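Local coordinates for putative lipoprotein (Bacteroides fragilis, PDB 3QNK), which is an uncharacterised SusD-like protein, probably an outer-membrane lipoprotein that binds glycans at the cell surface for uptake, at residues D73-V76 against W77-Y80; V500-D503 against E504-S508. All coordinates share one frame; numbering follows the deposited sequence.

Overall arrangement
Running from the N terminus, interaction 1 (residues 73-80) comes first. It turns the loop after helix 55-58 into the start of helix 76-93. Interaction 2 (residues 500-508) follows far along the chain, where the loop near the C terminus winds into the short helix 502-507. Each is local and closes no long loop; the two stand in series, neither nested nor crossed. The centres of interaction 1 and interaction 2 are about 13 Å apart, and the two touch in space. Trp77 packs on Val500 and Glu504, and Asp73 packs on Pro501. The C-terminal segment is thereby tied to the start of a helix in the N-terminal family region.

Interaction 1: D73-V76 against W77-Y80; sequences DDDV and WEDY. With ACT (acetate ion), chain I.
Val76 and Tyr80 meet across the first turn of helix 76-93. Val76 CG1 lies 3.6 Å from Tyr80 CD1, and the two side chains cross at a slant. The valine sets CG1 anti to its backbone N (chi1 168°), which brings this methyl up against CD1; CG2 lies beside the N and comes close to CE1. The backbone adds a bond from Tyr80 N to Val76 O of 2.9 Å. Beyond the ring, Tyr80 OH donates to OXT of an acetate ion at 3.0 Å, with OXT in the ring plane. A phosphate ion also reaches this hydroxyl through a weak bond. Both ions probably come from the crystallisation liquor.

Asp75 is the N-cap residue, but its carboxylate makes no capping bond. Its carbonyl O instead accepts from Asp79 N at 2.9 Å, in a nearly straight bond. The acidic side chains crowd this end. Asp75 OD1 and Glu78 OE1 are 3.7 Å apart, side by side, with carboxylate planes 83° apart. This likely raises the cost of having both charged, although the N-terminal end of the helix may partly offset it.

Asp73 to Val76 form a type I' turn. Asp73 OD1 weakly accepts from Asp75 N at 3.3 Å, while OD2 bonds to Tyr126 OH. Asp74 forms salt bridges with Arg42 and Arg125. Val76 and Tyr80 pack on helix 101-126, Trp77 meets Tyr126 edge-to-face, and Asp73 and Trp77 reach the loop before helix 502-507.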
ATOM      1  N   ASP B  73       4.957  10.468   5.142  1.00 51.81           N
ATOM      2  CA  ASP B  73       5.791  10.467   3.931  1.00 51.05           C
ATOM      3  C   ASP B  73       4.985  10.107   2.698  1.00 54.61           C
ATOM      4  O   ASP B  73       5.529  10.072   1.592  1.00 53.71           O
ATOM      5  CB  ASP B  73       6.961   9.478   4.104  1.00 52.62           C
ATOM      6  CG  ASP B  73       6.595   8.008   4.255  1.00 54.40           C
ATOM      7  OD1 ASP B  73       5.486   7.715   4.777  1.00 52.58           O
ATOM      8  OD2 ASP B  73       7.418   7.143   3.842  1.00 57.94           O
ATOM      9  N   ASP B  74       3.678   9.843   2.896  1.00 53.30           N
ATOM     10  CA  ASP B  74       2.699   9.487   1.871  1.00 53.66           C
ATOM     11  C   ASP B  74       3.061   8.143   1.242  1.00 59.92           C
ATOM     12  O   ASP B  74       2.763   7.908   0.066  1.00 63.94           O
ATOM     13  CB  ASP B  74       2.597  10.603   0.807  1.00 55.70           C
ATOM     14  CG  ASP B  74       2.449  12.012   1.372  1.00 65.09           C
ATOM     15  OD1 ASP B  74       1.744  12.172   2.417  1.00 67.20           O
ATOM     16  OD2 ASP B  74       3.026  12.955   0.772  1.00 60.21           O
ATOM     17  N   ASP B  75       3.737   7.269   2.026  1.00 53.39           N
ATOM     18  CA  ASP B  75       4.193   5.915   1.682  1.00 52.53           C
ATOM     19  C   ASP B  75       5.091   5.909   0.468  1.00 53.71           C
ATOM     20  O   ASP B  75       5.157   4.886  -0.241  1.00 53.22           O
ATOM     21  CB  ASP B  75       2.982   4.986   1.458  1.00 55.62           C
ATOM     22  CG  ASP B  75       2.075   4.843   2.673  1.00 69.96           C
ATOM     23  OD1 ASP B  75       2.543   4.313   3.707  1.00 72.47           O
ATOM     24  OD2 ASP B  75       0.884   5.206   2.571  1.00 79.94           O
ATOM     25  N   VAL B  76       5.800   7.044   0.220  1.00 48.47           N
ATOM     26  CA  VAL B  76       6.645   7.174  -0.968  1.00 47.78           C
ATOM     27  C   VAL B  76       7.822   6.162  -0.930  1.00 53.73           C
ATOM     28  O   VAL B  76       8.051   5.503  -1.937  1.00 54.00           O
ATOM     29  CB  VAL B  76       7.074   8.627  -1.255  1.00 49.45           C
ATOM     30  CG1 VAL B  76       8.190   8.697  -2.321  1.00 48.70           C
ATOM     31  CG2 VAL B  76       5.865   9.423  -1.737  1.00 48.99           C
ATOM     32  N   TRP B  77       8.498   5.996   0.218  1.00 51.62           N
ATOM     33  CA  TRP B  77       9.595   5.039   0.348  1.00 53.46           C
ATOM     34  C   TRP B  77       9.123   3.598  -0.012  1.00 60.08           C
ATOM     35  O   TRP B  77       9.719   2.964  -0.889  1.00 63.32           O
ATOM     36  CB  TRP B  77      10.184   5.095   1.768  1.00 52.46           C
ATOM     37  CG  TRP B  77      11.444   4.292   1.943  1.00 53.86           C
ATOM     38  CD1 TRP B  77      11.541   2.942   2.088  1.00 57.25           C
ATOM     39  CD2 TRP B  77      12.783   4.806   2.047  1.00 53.42           C
ATOM     40  NE1 TRP B  77      12.853   2.582   2.298  1.00 57.01           N
ATOM     41  CE2 TRP B  77      13.640   3.700   2.262  1.00 57.70           C
ATOM     42  CE3 TRP B  77      13.347   6.094   1.958  1.00 53.53           C
ATOM     43  CZ2 TRP B  77      15.031   3.835   2.370  1.00 57.03           C
ATOM     44  CZ3 TRP B  77      14.723   6.227   2.065  1.00 55.30           C
ATOM     45  CH2 TRP B  77      15.552   5.106   2.271  1.00 56.72           C
ATOM     46  N   GLU B  78       8.035   3.126   0.607  1.00 54.90           N
ATOM     47  CA  GLU B  78       7.423   1.817   0.388  1.00 56.05           C
ATOM     48  C   GLU B  78       7.010   1.581  -1.084  1.00 61.92           C
ATOM     49  O   GLU B  78       7.418   0.580  -1.700  1.00 64.61           O
ATOM     50  CB  GLU B  78       6.179   1.698   1.277  1.00 57.91           C
ATOM     51  CG  GLU B  78       5.580   0.301   1.359  1.00 77.27           C
ATOM     52  CD  GLU B  78       4.293   0.173   2.147  1.00117.08           C
ATOM     53  OE1 GLU B  78       4.017   1.041   3.010  1.00118.12           O
ATOM     54  OE2 GLU B  78       3.572  -0.826   1.923  1.00122.83           O
ATOM     55  N   ASP B  79       6.209   2.513  -1.630  1.00 54.12           N
ATOM     56  CA  ASP B  79       5.636   2.422  -2.954  1.00 52.56           C
ATOM     57  C   ASP B  79       6.620   2.589  -4.109  1.00 55.67           C
ATOM     58  O   ASP B  79       6.507   1.889  -5.123  1.00 59.07           O
ATOM     59  CB  ASP B  79       4.519   3.474  -3.095  1.00 53.87           C
ATOM     60  CG  ASP B  79       3.285   3.286  -2.215  1.00 65.67           C
ATOM     61  OD1 ASP B  79       3.105   2.175  -1.660  1.00 69.38           O
ATOM     62  OD2 ASP B  79       2.490   4.247  -2.091  1.00 72.37           O
ATOM     63  N   TYR B  80       7.518   3.536  -4.000  1.00 49.35           N
ATOM     64  CA  TYR B  80       8.398   3.893  -5.088  1.00 49.52           C
ATOM     65  C   TYR B  80       9.526   2.883  -5.316  1.00 56.29           C
ATOM     66  O   TYR B  80       9.985   2.762  -6.448  1.00 56.48           O
ATOM     67  CB  TYR B  80       8.899   5.329  -4.898  1.00 49.63           C
ATOM     68  CG  TYR B  80       7.878   6.311  -5.425  1.00 50.77           C
ATOM     69  CD1 TYR B  80       6.654   6.487  -4.783  1.00 52.06           C
ATOM     70  CD2 TYR B  80       8.057   6.935  -6.651  1.00 51.83           C
ATOM     71  CE1 TYR B  80       5.673   7.327  -5.307  1.00 51.22           C
ATOM     72  CE2 TYR B  80       7.071   7.752  -7.198  1.00 52.89           C
ATOM     73  CZ  TYR B  80       5.888   7.961  -6.514  1.00 57.66           C
ATOM     74  OH  TYR B  80       4.929   8.786  -7.055  1.00 59.56           O
TER
HETATM   75  C   ACT I 607       5.351  11.539  -9.954  1.00 66.09           C
HETATM   76  O   ACT I 607       4.312  12.238 -10.147  1.00 66.66           O
HETATM   77  OXT ACT I 607       5.305  10.216  -9.702  1.00 65.49           O
HETATM   78  CH3 ACT I 607       6.597  12.420 -10.110  1.00 62.54           C

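Interaction 2: V500-D503 against E504-S508; sequences VPHD and EIVRS
The short helix 502-507 near the C terminus begins at Pro501, its N-cap residue. Pro501 O accepts two weak bonds, from Glu504 N at 3.1 Å and from Ile505 N. The next bond is firmer: Val506 N donates to His502 O at 3.0 Å. Arg507 N closes the series with a weak bond to Asp503 O.

One turn on from His502, Val506 places CG1 over a face of the imidazole. The methyl is 3.7 Å from the centroid of the His502 ring, in a CH-pi contact shifted toward NE2. Val506 CG1 lies anti to its carbonyl carbon (chi1 -54°), which turns this methyl back to the histidine. CG2 rests near Asp503 O. A phosphate ion, probably from the crystallisation liquor, lies near His502 ND1.

Along another side, Val500 CG1 meets Ile505 CD1 at 3.7 Å, the two side chains crossing nearly at right angles. Val500 and Glu504 also pack on Trp77 of helix 76-93.

Glu504 folds back at chi2 (73°), bringing its carboxylate to the bent Arg507 chain. Arg507 NH2 forms a salt bridge with Glu504 OE2 at 2.8 Å, whose hydrogen bond is weak because the N-H points well off the oxygen. Glu504 OE1 lies above one guanidinium face.

Asp503 OD1 bonds to Ser57 of the second subunit, and Val506 packs on Tyr54 of that subunit. The arrangement is that of a short surface helix with proline at the N-cap position and an i to i+3 salt bridge, set at a subunit interface.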
ATOM      1  N   VAL B 500      12.633   8.944   7.381  1.00 44.93           N
ATOM      2  CA  VAL B 500      12.594   7.598   6.828  1.00 45.43           C
ATOM      3  C   VAL B 500      11.675   6.830   7.797  1.00 49.90           C
ATOM      4  O   VAL B 500      11.834   6.981   9.021  1.00 47.73           O
ATOM      5  CB  VAL B 500      14.012   6.969   6.674  1.00 49.08           C
ATOM      6  CG1 VAL B 500      13.937   5.492   6.295  1.00 49.43           C
ATOM      7  CG2 VAL B 500      14.870   7.748   5.676  1.00 48.08           C
ATOM      8  N   PRO B 501      10.679   6.063   7.305  1.00 48.64           N
ATOM      9  CA  PRO B 501       9.793   5.316   8.227  1.00 49.53           C
ATOM     10  C   PRO B 501      10.571   4.463   9.241  1.00 54.01           C
ATOM     11  O   PRO B 501      11.537   3.808   8.878  1.00 54.15           O
ATOM     12  CB  PRO B 501       8.976   4.457   7.271  1.00 50.79           C
ATOM     13  CG  PRO B 501       8.934   5.261   6.051  1.00 53.69           C
ATOM     14  CD  PRO B 501      10.299   5.819   5.909  1.00 49.33           C
ATOM     15  N   HIS B 502      10.194   4.551  10.514  1.00 52.18           N
ATOM     16  CA  HIS B 502      10.831   3.885  11.657  1.00 53.82           C
ATOM     17  C   HIS B 502      11.089   2.406  11.455  1.00 61.34           C
ATOM     18  O   HIS B 502      12.181   1.934  11.776  1.00 61.67           O
ATOM     19  CB  HIS B 502       9.963   4.056  12.897  1.00 55.07           C
ATOM     20  CG  HIS B 502      10.523   3.420  14.134  1.00 60.44           C
ATOM     21  ND1 HIS B 502      11.587   3.986  14.826  1.00 62.45           N
ATOM     22  CD2 HIS B 502      10.154   2.276  14.761  1.00 63.16           C
ATOM     23  CE1 HIS B 502      11.782   3.208  15.870  1.00 62.30           C
ATOM     24  NE2 HIS B 502      10.960   2.155  15.862  1.00 63.22           N
ATOM     25  N   ASP B 503      10.081   1.671  10.958  1.00 59.54           N
ATOM     26  CA  ASP B 503      10.178   0.225  10.786  1.00 60.05           C
ATOM     27  C   ASP B 503      11.256  -0.140   9.790  1.00 63.20           C
ATOM     28  O   ASP B 503      11.876  -1.194   9.929  1.00 63.73           O
ATOM     29  CB  ASP B 503       8.818  -0.370  10.381  1.00 61.88           C
ATOM     30  CG  ASP B 503       7.815  -0.511  11.514  1.00 71.92           C
ATOM     31  OD1 ASP B 503       8.193  -0.237  12.687  1.00 71.36           O
ATOM     32  OD2 ASP B 503       6.666  -0.935  11.240  1.00 80.39           O
ATOM     33  N   GLU B 504      11.509   0.753   8.820  1.00 57.67           N
ATOM     34  CA  GLU B 504      12.530   0.582   7.793  1.00 56.54           C
ATOM     35  C   GLU B 504      13.936   0.696   8.415  1.00 58.51           C
ATOM     36  O   GLU B 504      14.812  -0.130   8.126  1.00 59.80           O
ATOM     37  CB  GLU B 504      12.317   1.614   6.690  1.00 56.91           C
ATOM     38  CG  GLU B 504      12.753   1.134   5.327  1.00 77.68           C
ATOM     39  CD  GLU B 504      11.889   0.097   4.637  1.00111.16           C
ATOM     40  OE1 GLU B 504      10.727  -0.099   5.064  1.00101.96           O
ATOM     41  OE2 GLU B 504      12.369  -0.489   3.637  1.00113.92           O
ATOM     42  N   ILE B 505      14.120   1.698   9.296  1.00 51.10           N
ATOM     43  CA  ILE B 505      15.368   1.983  10.011  1.00 49.33           C
ATOM     44  C   ILE B 505      15.736   0.852  10.982  1.00 57.70           C
ATOM     45  O   ILE B 505      16.916   0.544  11.089  1.00 58.91           O
ATOM     46  CB  ILE B 505      15.239   3.323  10.795  1.00 49.04           C
ATOM     47  CG1 ILE B 505      15.077   4.524   9.883  1.00 47.64           C
ATOM     48  CG2 ILE B 505      16.381   3.519  11.811  1.00 46.00           C
ATOM     49  CD1 ILE B 505      16.290   4.901   9.068  1.00 58.25           C
ATOM     50  N   VAL B 506      14.749   0.306  11.742  1.00 55.58           N
ATOM     51  CA  VAL B 506      15.003  -0.727  12.754  1.00 57.44           C
ATOM     52  C   VAL B 506      15.333  -2.074  12.090  1.00 63.39           C
ATOM     53  O   VAL B 506      16.009  -2.895  12.708  1.00 65.29           O
ATOM     54  CB  VAL B 506      13.891  -0.882  13.848  1.00 60.93           C
ATOM     55  CG1 VAL B 506      13.612   0.439  14.525  1.00 59.65           C
ATOM     56  CG2 VAL B 506      12.610  -1.469  13.284  1.00 61.11           C
ATOM     57  N   ARG B 507      14.861  -2.270  10.858  1.00 60.39           N
ATOM     58  CA  ARG B 507      15.052  -3.442   9.990  1.00 62.50           C
ATOM     59  C   ARG B 507      16.525  -3.644   9.589  1.00 66.96           C
ATOM     60  O   ARG B 507      16.965  -4.784   9.438  1.00 67.67           O
ATOM     61  CB  ARG B 507      14.219  -3.216   8.709  1.00 62.81           C
ATOM     62  CG  ARG B 507      13.803  -4.439   7.965  1.00 70.87           C
ATOM     63  CD  ARG B 507      12.471  -4.217   7.281  1.00 79.23           C
ATOM     64  NE  ARG B 507      12.604  -3.617   5.950  1.00 87.13           N
ATOM     65  CZ  ARG B 507      11.728  -3.795   4.962  1.00111.99           C
ATOM     66  NH1 ARG B 507      10.667  -4.578   5.136  1.00 94.69           N
ATOM     67  NH2 ARG B 507      11.920  -3.214   3.783  1.00111.40           N
ATOM     68  N   SER B 508      17.260  -2.528   9.400  1.00 62.49           N
ATOM     69  CA  SER B 508      18.636  -2.497   8.921  1.00 62.80           C
ATOM     70  C   SER B 508      19.582  -1.737   9.850  1.00 68.16           C
ATOM     71  O   SER B 508      19.289  -0.610  10.267  1.00 67.03           O
ATOM     72  CB  SER B 508      18.659  -1.854   7.539  1.00 64.11           C
ATOM     73  OG  SER B 508      19.820  -2.165   6.789  1.00 75.35           O
TER